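Local coordinates for putative PAS/PAC sensor protein (Nakamurella multipartita DSM 44233, PDB 6HMJ) that acts as a flavin-binding blue-light receptor of the light-oxygen-voltage type that binds RNA and regulates translation, at residues A[24-36]-A[41-53]. Residues are numbered along the deposited sequence; the frame is centred on the assembly and turned at random.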
ATOM      1  N   PHE A  24     -32.685  54.832 -25.717  1.00106.53           N
ATOM      2  CA  PHE A  24     -31.877  53.730 -25.209  1.00 98.07           C
ATOM      3  C   PHE A  24     -30.965  54.267 -24.118  1.00 95.24           C
ATOM      4  O   PHE A  24     -30.186  55.197 -24.356  1.00 96.06           O
ATOM      5  CB  PHE A  24     -31.062  53.093 -26.337  1.00 94.11           C
ATOM      6  CG  PHE A  24     -30.099  52.043 -25.872  1.00 88.16           C
ATOM      7  CD1 PHE A  24     -30.426  50.702 -25.949  1.00 85.87           C
ATOM      8  CD2 PHE A  24     -28.858  52.395 -25.380  1.00 86.01           C
ATOM      9  CE1 PHE A  24     -29.536  49.736 -25.531  1.00 82.28           C
ATOM     10  CE2 PHE A  24     -27.968  51.437 -24.956  1.00 82.89           C
ATOM     11  CZ  PHE A  24     -28.305  50.105 -25.032  1.00 80.93           C
ATOM     12  N   VAL A  25     -31.067  53.687 -22.924  1.00 92.00           N
ATOM     13  CA  VAL A  25     -30.257  54.080 -21.775  1.00 88.64           C
ATOM     14  C   VAL A  25     -29.428  52.870 -21.369  1.00 82.10           C
ATOM     15  O   VAL A  25     -29.964  51.893 -20.830  1.00 79.58           O
ATOM     16  CB  VAL A  25     -31.117  54.571 -20.604  1.00 91.18           C
ATOM     17  CG1 VAL A  25     -30.239  55.171 -19.514  1.00 91.19           C
ATOM     18  CG2 VAL A  25     -32.144  55.584 -21.083  1.00 97.05           C
ATOM     19  N   GLY A  26     -28.123  52.937 -21.617  1.00 78.93           N
ATOM     20  CA  GLY A  26     -27.206  51.869 -21.255  1.00 73.93           C
ATOM     21  C   GLY A  26     -26.420  52.218 -20.002  1.00 72.91           C
ATOM     22  O   GLY A  26     -25.993  53.358 -19.820  1.00 74.95           O
ATOM     23  N   SER A  27     -26.239  51.219 -19.143  1.00 69.89           N
ATOM     24  CA  SER A  27     -25.550  51.422 -17.882  1.00 71.42           C
ATOM     25  C   SER A  27     -24.049  51.585 -18.106  1.00 69.05           C
ATOM     26  O   SER A  27     -23.496  51.183 -19.134  1.00 65.80           O
ATOM     27  CB  SER A  27     -25.797  50.246 -16.940  1.00 72.91           C
ATOM     28  OG  SER A  27     -25.050  49.110 -17.343  1.00 72.51           O
ATOM     29  N   ASP A  28     -23.389  52.190 -17.114  1.00 72.66           N
ATOM     30  CA  ASP A  28     -21.933  52.238 -17.126  1.00 72.36           C
ATOM     31  C   ASP A  28     -21.353  50.837 -17.265  1.00 68.26           C
ATOM     32  O   ASP A  28     -20.350  50.631 -17.959  1.00 64.95           O
ATOM     33  CB  ASP A  28     -21.403  52.903 -15.854  1.00 76.19           C
ATOM     34  CG  ASP A  28     -21.882  54.332 -15.703  1.00 81.60           C
ATOM     35  OD1 ASP A  28     -22.669  54.789 -16.560  1.00 82.97           O
ATOM     36  OD2 ASP A  28     -21.394  55.025 -14.784  1.00 85.37           O
ATOM     37  N   GLU A  29     -21.974  49.858 -16.605  1.00 68.47           N
ATOM     38  CA  GLU A  29     -21.481  48.489 -16.669  1.00 68.81           C
ATOM     39  C   GLU A  29     -21.624  47.904 -18.067  1.00 66.56           C
ATOM     40  O   GLU A  29     -20.793  47.087 -18.482  1.00 65.12           O
ATOM     41  CB  GLU A  29     -22.217  47.636 -15.640  1.00 70.07           C
ATOM     42  CG  GLU A  29     -21.977  48.089 -14.203  1.00 73.93           C
ATOM     43  CD  GLU A  29     -23.025  49.068 -13.698  1.00 77.10           C
ATOM     44  OE1 GLU A  29     -24.163  49.057 -14.215  1.00 76.98           O
ATOM     45  OE2 GLU A  29     -22.710  49.843 -12.771  1.00 80.37           O
ATOM     46  N   LEU A  30     -22.663  48.298 -18.807  1.00 67.01           N
ATOM     47  CA  LEU A  30     -22.798  47.833 -20.184  1.00 66.18           C
ATOM     48  C   LEU A  30     -21.657  48.356 -21.045  1.00 66.46           C
ATOM     49  O   LEU A  30     -21.097  47.620 -21.864  1.00 65.58           O
ATOM     50  CB  LEU A  30     -24.151  48.255 -20.758  1.00 67.45           C
ATOM     51  CG  LEU A  30     -24.394  47.961 -22.241  1.00 68.30           C
ATOM     52  CD1 LEU A  30     -23.981  46.544 -22.614  1.00 67.34           C
ATOM     53  CD2 LEU A  30     -25.857  48.184 -22.591  1.00 70.66           C
ATOM     54  N   ALA A  31     -21.291  49.628 -20.870  1.00 67.96           N
ATOM     55  CA  ALA A  31     -20.143  50.162 -21.594  1.00 69.42           C
ATOM     56  C   ALA A  31     -18.891  49.338 -21.324  1.00 67.55           C
ATOM     57  O   ALA A  31     -18.144  49.003 -22.252  1.00 66.39           O
ATOM     58  CB  ALA A  31     -19.916  51.623 -21.204  1.00 73.53           C
ATOM     59  N   LEU A  32     -18.652  48.987 -20.059  1.00 68.49           N
ATOM     60  CA  LEU A  32     -17.456  48.223 -19.713  1.00 68.18           C
ATOM     61  C   LEU A  32     -17.489  46.828 -20.320  1.00 68.59           C
ATOM     62  O   LEU A  32     -16.471  46.344 -20.828  1.00 69.89           O
ATOM     63  CB  LEU A  32     -17.304  48.144 -18.195  1.00 67.35           C
ATOM     64  CG  LEU A  32     -16.882  49.447 -17.512  1.00 68.48           C
ATOM     65  CD1 LEU A  32     -17.157  49.387 -16.021  1.00 69.20           C
ATOM     66  CD2 LEU A  32     -15.408  49.730 -17.776  1.00 69.69           C
ATOM     67  N   VAL A  33     -18.645  46.160 -20.273  1.00 67.04           N
ATOM     68  CA  VAL A  33     -18.753  44.833 -20.870  1.00 68.27           C
ATOM     69  C   VAL A  33     -18.349  44.874 -22.337  1.00 70.07           C
ATOM     70  O   VAL A  33     -17.652  43.980 -22.830  1.00 70.78           O
ATOM     71  CB  VAL A  33     -20.180  44.282 -20.695  1.00 67.82           C
ATOM     72  CG1 VAL A  33     -20.390  43.057 -21.575  1.00 67.42           C
ATOM     73  CG2 VAL A  33     -20.441  43.937 -19.238  1.00 69.79           C
ATOM     74  N   LEU A  34     -18.785  45.908 -23.061  1.00 71.45           N
ATOM     75  CA  LEU A  34     -18.462  45.993 -24.480  1.00 72.24           C
ATOM     76  C   LEU A  34     -16.984  46.294 -24.701  1.00 73.83           C
ATOM     77  O   LEU A  34     -16.413  45.862 -25.710  1.00 74.39           O
ATOM     78  CB  LEU A  34     -19.340  47.054 -25.145  1.00 72.28           C
ATOM     79  CG  LEU A  34     -20.850  46.800 -25.051  1.00 72.51           C
ATOM     80  CD1 LEU A  34     -21.642  47.897 -25.753  1.00 73.61           C
ATOM     81  CD2 LEU A  34     -21.219  45.432 -25.615  1.00 72.32           C
ATOM     82  N   GLY A  35     -16.346  47.017 -23.778  1.00 73.85           N
ATOM     83  CA  GLY A  35     -14.924  47.288 -23.878  1.00 75.34           C
ATOM     84  C   GLY A  35     -14.575  48.761 -23.821  1.00 77.91           C
ATOM     85  O   GLY A  35     -13.542  49.180 -24.354  1.00 80.54           O
ATOM     86  N   PHE A  36     -15.421  49.557 -23.172  1.00 77.07           N
ATOM     87  CA  PHE A  36     -15.252  51.000 -23.122  1.00 76.33           C
ATOM     88  C   PHE A  36     -15.588  51.511 -21.732  1.00 74.90           C
ATOM     89  O   PHE A  36     -16.472  50.978 -21.058  1.00 71.64           O
ATOM     90  CB  PHE A  36     -16.165  51.722 -24.122  1.00 76.11           C
ATOM     91  CG  PHE A  36     -15.757  51.563 -25.553  1.00 76.71           C
ATOM     92  CD1 PHE A  36     -16.369  50.616 -26.353  1.00 75.41           C
ATOM     93  CD2 PHE A  36     -14.778  52.371 -26.106  1.00 79.84           C
ATOM     94  CE1 PHE A  36     -16.007  50.469 -27.678  1.00 77.10           C
ATOM     95  CE2 PHE A  36     -14.411  52.231 -27.432  1.00 81.04           C
ATOM     96  CZ  PHE A  36     -15.027  51.278 -28.219  1.00 79.58           C
ATOM     97  N   VAL A  41     -17.950  56.317 -24.671  1.00 85.34           N
ATOM     98  CA  VAL A  41     -18.876  55.931 -25.727  1.00 82.66           C
ATOM     99  C   VAL A  41     -20.296  56.332 -25.361  1.00 82.61           C
ATOM    100  O   VAL A  41     -20.688  56.329 -24.192  1.00 83.23           O
ATOM    101  CB  VAL A  41     -18.801  54.410 -26.010  1.00 79.46           C
ATOM    102  CG1 VAL A  41     -20.013  53.939 -26.805  1.00 78.53           C
ATOM    103  CG2 VAL A  41     -17.520  54.080 -26.757  1.00 79.39           C
ATOM    104  N   VAL A  42     -21.062  56.691 -26.386  1.00 82.37           N
ATOM    105  CA  VAL A  42     -22.507  56.838 -26.280  1.00 84.18           C
ATOM    106  C   VAL A  42     -23.135  55.495 -26.627  1.00 81.34           C
ATOM    107  O   VAL A  42     -22.843  54.922 -27.683  1.00 80.80           O
ATOM    108  CB  VAL A  42     -23.021  57.943 -27.215  1.00 89.40           C
ATOM    109  CG1 VAL A  42     -24.546  57.947 -27.244  1.00 91.69           C
ATOM    110  CG2 VAL A  42     -22.480  59.299 -26.795  1.00 93.91           C
ATOM    111  N   LEU A  43     -24.001  54.995 -25.751  1.00 80.83           N
ATOM    112  CA  LEU A  43     -24.517  53.634 -25.855  1.00 77.39           C
ATOM    113  C   LEU A  43     -25.864  53.683 -26.565  1.00 79.52           C
ATOM    114  O   LEU A  43     -26.830  54.252 -26.046  1.00 81.68           O
ATOM    115  CB  LEU A  43     -24.647  52.975 -24.484  1.00 73.67           C
ATOM    116  CG  LEU A  43     -23.365  52.662 -23.712  1.00 71.83           C
ATOM    117  CD1 LEU A  43     -23.712  52.043 -22.367  1.00 70.42           C
ATOM    118  CD2 LEU A  43     -22.471  51.727 -24.513  1.00 70.01           C
ATOM    119  N   THR A  44     -25.897  53.143 -27.774  1.00 79.31           N
ATOM    120  CA  THR A  44     -27.078  53.043 -28.614  1.00 82.38           C
ATOM    121  C   THR A  44     -27.248  51.594 -29.041  1.00 80.89           C
ATOM    122  O   THR A  44     -26.309  50.796 -28.940  1.00 77.41           O
ATOM    123  CB  THR A  44     -26.971  53.942 -29.853  1.00 85.77           C
ATOM    124  OG1 THR A  44     -25.961  53.429 -30.727  1.00 84.77           O
ATOM    125  CG2 THR A  44     -26.617  55.367 -29.448  1.00 87.59           C
ATOM    126  N   PRO A  45     -28.447  51.208 -29.487  1.00 82.33           N
ATOM    127  CA  PRO A  45     -28.606  49.843 -30.015  1.00 81.04           C
ATOM    128  C   PRO A  45     -27.638  49.521 -31.142  1.00 82.52           C
ATOM    129  O   PRO A  45     -27.087  48.413 -31.182  1.00 80.84           O
ATOM    130  CB  PRO A  45     -30.063  49.830 -30.500  1.00 82.91           C
ATOM    131  CG  PRO A  45     -30.746  50.849 -29.659  1.00 84.39           C
ATOM    132  CD  PRO A  45     -29.730  51.934 -29.437  1.00 85.18           C
ATOM    133  N   ALA A  46     -27.411  50.463 -32.061  1.00 86.27           N
ATOM    134  CA  ALA A  46     -26.438  50.243 -33.126  1.00 88.72           C
ATOM    135  C   ALA A  46     -25.053  49.934 -32.571  1.00 84.90           C
ATOM    136  O   ALA A  46     -24.271  49.226 -33.216  1.00 84.78           O
ATOM    137  CB  ALA A  46     -26.380  51.468 -34.041  1.00 94.22           C
ATOM    138  N   VAL A  47     -24.733  50.445 -31.380  1.00 84.73           N
ATOM    139  CA  VAL A  47     -23.431  50.171 -30.778  1.00 81.32           C
ATOM    140  C   VAL A  47     -23.376  48.748 -30.240  1.00 78.36           C
ATOM    141  O   VAL A  47     -22.368  48.049 -30.399  1.00 78.58           O
ATOM    142  CB  VAL A  47     -23.127  51.198 -29.671  1.00 81.62           C
ATOM    143  CG1 VAL A  47     -21.849  50.827 -28.937  1.00 79.52           C
ATOM    144  CG2 VAL A  47     -22.998  52.593 -30.258  1.00 85.01           C
ATOM    145  N   VAL A  48     -24.447  48.301 -29.583  1.00 75.62           N
ATOM    146  CA  VAL A  48     -24.502  46.925 -29.096  1.00 71.81           C
ATOM    147  C   VAL A  48     -24.310  45.943 -30.245  1.00 73.04           C
ATOM    148  O   VAL A  48     -23.436  45.070 -30.198  1.00 73.56           O
ATOM    149  CB  VAL A  48     -25.826  46.669 -28.352  1.00 71.23           C
ATOM    150  CG1 VAL A  48     -25.988  45.182 -28.045  1.00 69.75           C
ATOM    151  CG2 VAL A  48     -25.878  47.480 -27.070  1.00 70.28           C
ATOM    152  N   LEU A  49     -25.114  46.081 -31.304  1.00 74.49           N
ATOM    153  CA  LEU A  49     -25.027  45.144 -32.419  1.00 76.50           C
ATOM    154  C   LEU A  49     -23.640  45.131 -33.047  1.00 76.97           C
ATOM    155  O   LEU A  49     -23.217  44.105 -33.593  1.00 75.98           O
ATOM    156  CB  LEU A  49     -26.078  45.479 -33.475  1.00 79.63           C
ATOM    157  CG  LEU A  49     -27.527  45.279 -33.029  1.00 80.82           C
ATOM    158  CD1 LEU A  49     -28.454  46.229 -33.775  1.00 83.76           C
ATOM    159  CD2 LEU A  49     -27.962  43.830 -33.206  1.00 81.37           C
ATOM    160  N   ALA A  50     -22.920  46.253 -32.987  1.00 79.12           N
ATOM    161  CA  ALA A  50     -21.579  46.309 -33.555  1.00 78.74           C
ATOM    162  C   ALA A  50     -20.592  45.437 -32.788  1.00 75.93           C
ATOM    163  O   ALA A  50     -19.551  45.069 -33.344  1.00 75.95           O
ATOM    164  CB  ALA A  50     -21.080  47.755 -33.594  1.00 79.08           C
ATOM    165  N   HIS A  51     -20.888  45.105 -31.531  1.00 75.30           N
ATOM    166  CA  HIS A  51     -20.048  44.205 -30.749  1.00 75.75           C
ATOM    167  C   HIS A  51     -20.565  42.771 -30.738  1.00 76.77           C
ATOM    168  O   HIS A  51     -19.958  41.916 -30.085  1.00 77.87           O
ATOM    169  CB  HIS A  51     -19.922  44.712 -29.309  1.00 73.79           C
ATOM    170  CG  HIS A  51     -19.191  46.013 -29.190  1.00 76.19           C
ATOM    171  ND1 HIS A  51     -19.840  47.219 -29.035  1.00 76.34           N
ATOM    172  CD2 HIS A  51     -17.868  46.296 -29.207  1.00 76.75           C
ATOM    173  CE1 HIS A  51     -18.946  48.189 -28.958  1.00 77.89           C
ATOM    174  NE2 HIS A  51     -17.742  47.657 -29.061  1.00 77.31           N
ATOM    175  N   LEU A  52     -21.667  42.491 -31.425  1.00 76.86           N
ATOM    176  CA  LEU A  52     -22.107  41.124 -31.652  1.00 77.83           C
ATOM    177  C   LEU A  52     -21.541  40.613 -32.973  1.00 79.39           C
ATOM    178  O   LEU A  52     -21.133  41.386 -33.845  1.00 80.62           O
ATOM    179  CB  LEU A  52     -23.632  41.012 -31.664  1.00 79.51           C
ATOM    180  CG  LEU A  52     -24.366  41.015 -30.320  1.00 78.75           C
ATOM    181  CD1 LEU A  52     -24.068  42.246 -29.486  1.00 78.02           C
ATOM    182  CD2 LEU A  52     -25.862  40.889 -30.562  1.00 79.69           C
ATOM    183  N   HIS A  53     -21.530  39.301 -33.116  1.00 79.33           N
ATOM    184  CA  HIS A  53     -21.059  38.727 -34.366  1.00 79.71           C
ATOM    185  C   HIS A  53     -22.125  38.906 -35.446  1.00 81.28           C
ATOM    186  O   HIS A  53     -23.319  38.797 -35.156  1.00 81.32           O
ATOM    187  CB  HIS A  53     -20.732  37.246 -34.191  1.00 77.16           C
ATOM    188  CG  HIS A  53     -20.027  36.643 -35.365  1.00 80.39           C
ATOM    189  ND1 HIS A  53     -20.694  36.014 -36.395  1.00 81.93           N
ATOM    190  CD2 HIS A  53     -18.711  36.582 -35.678  1.00 79.87           C
ATOM    191  CE1 HIS A  53     -19.819  35.590 -37.288  1.00 86.13           C
ATOM    192  NE2 HIS A  53     -18.609  35.921 -36.878  1.00 83.95           N
TER
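Leu43 packs against Gly26, Ser27 and Ala31 at the start of helix 28-34, and followed outward it illustrates how one leucine can join a strand, a helix and a loop in a PAS domain. Its CB lies 3.7 Å from Phe24 CE2, at the rim of that ring. With CG anti to its own carbonyl carbon (chi1 -67°), the chain heads for the first turn of the helix, where CD1 rests 3.4 Å from Ser27 O and meets Ala31 CB and Leu30 CB. CD2, the other branch, passes over Ala31 CA to Leu34 CD1, 4.1 Å away. Pro45 runs alongside Phe24, its CD 3.6 Å from Phe24 CB, with Pro45 N and Thr44 C over one ring face. Beyond Leu43, Leu34 CB makes a CH-pi contact over the centre of the His51 ring, 13° off the normal, while His51 ND1 donates to Val47 O at 3.0 Å, a bent bond that limits the ring's rotation. His51 NE2 meets the edge of Phe36 at CE1, and Val41 CG2 makes a CH-pi contact over one Phe36 face. A leucine in place of His51 would probably leave Val47 O without this side-chain donor and Leu34 CB without a ring face beneath it. Strand 24-26 edges the antiparallel PAS sheet, paired with strand 11-18, where Phe24 meets Phe15; Leu30 and Val48 touch Ile110 of strand 105-112, and Val48 also packs on Trp60 of helix 54-70.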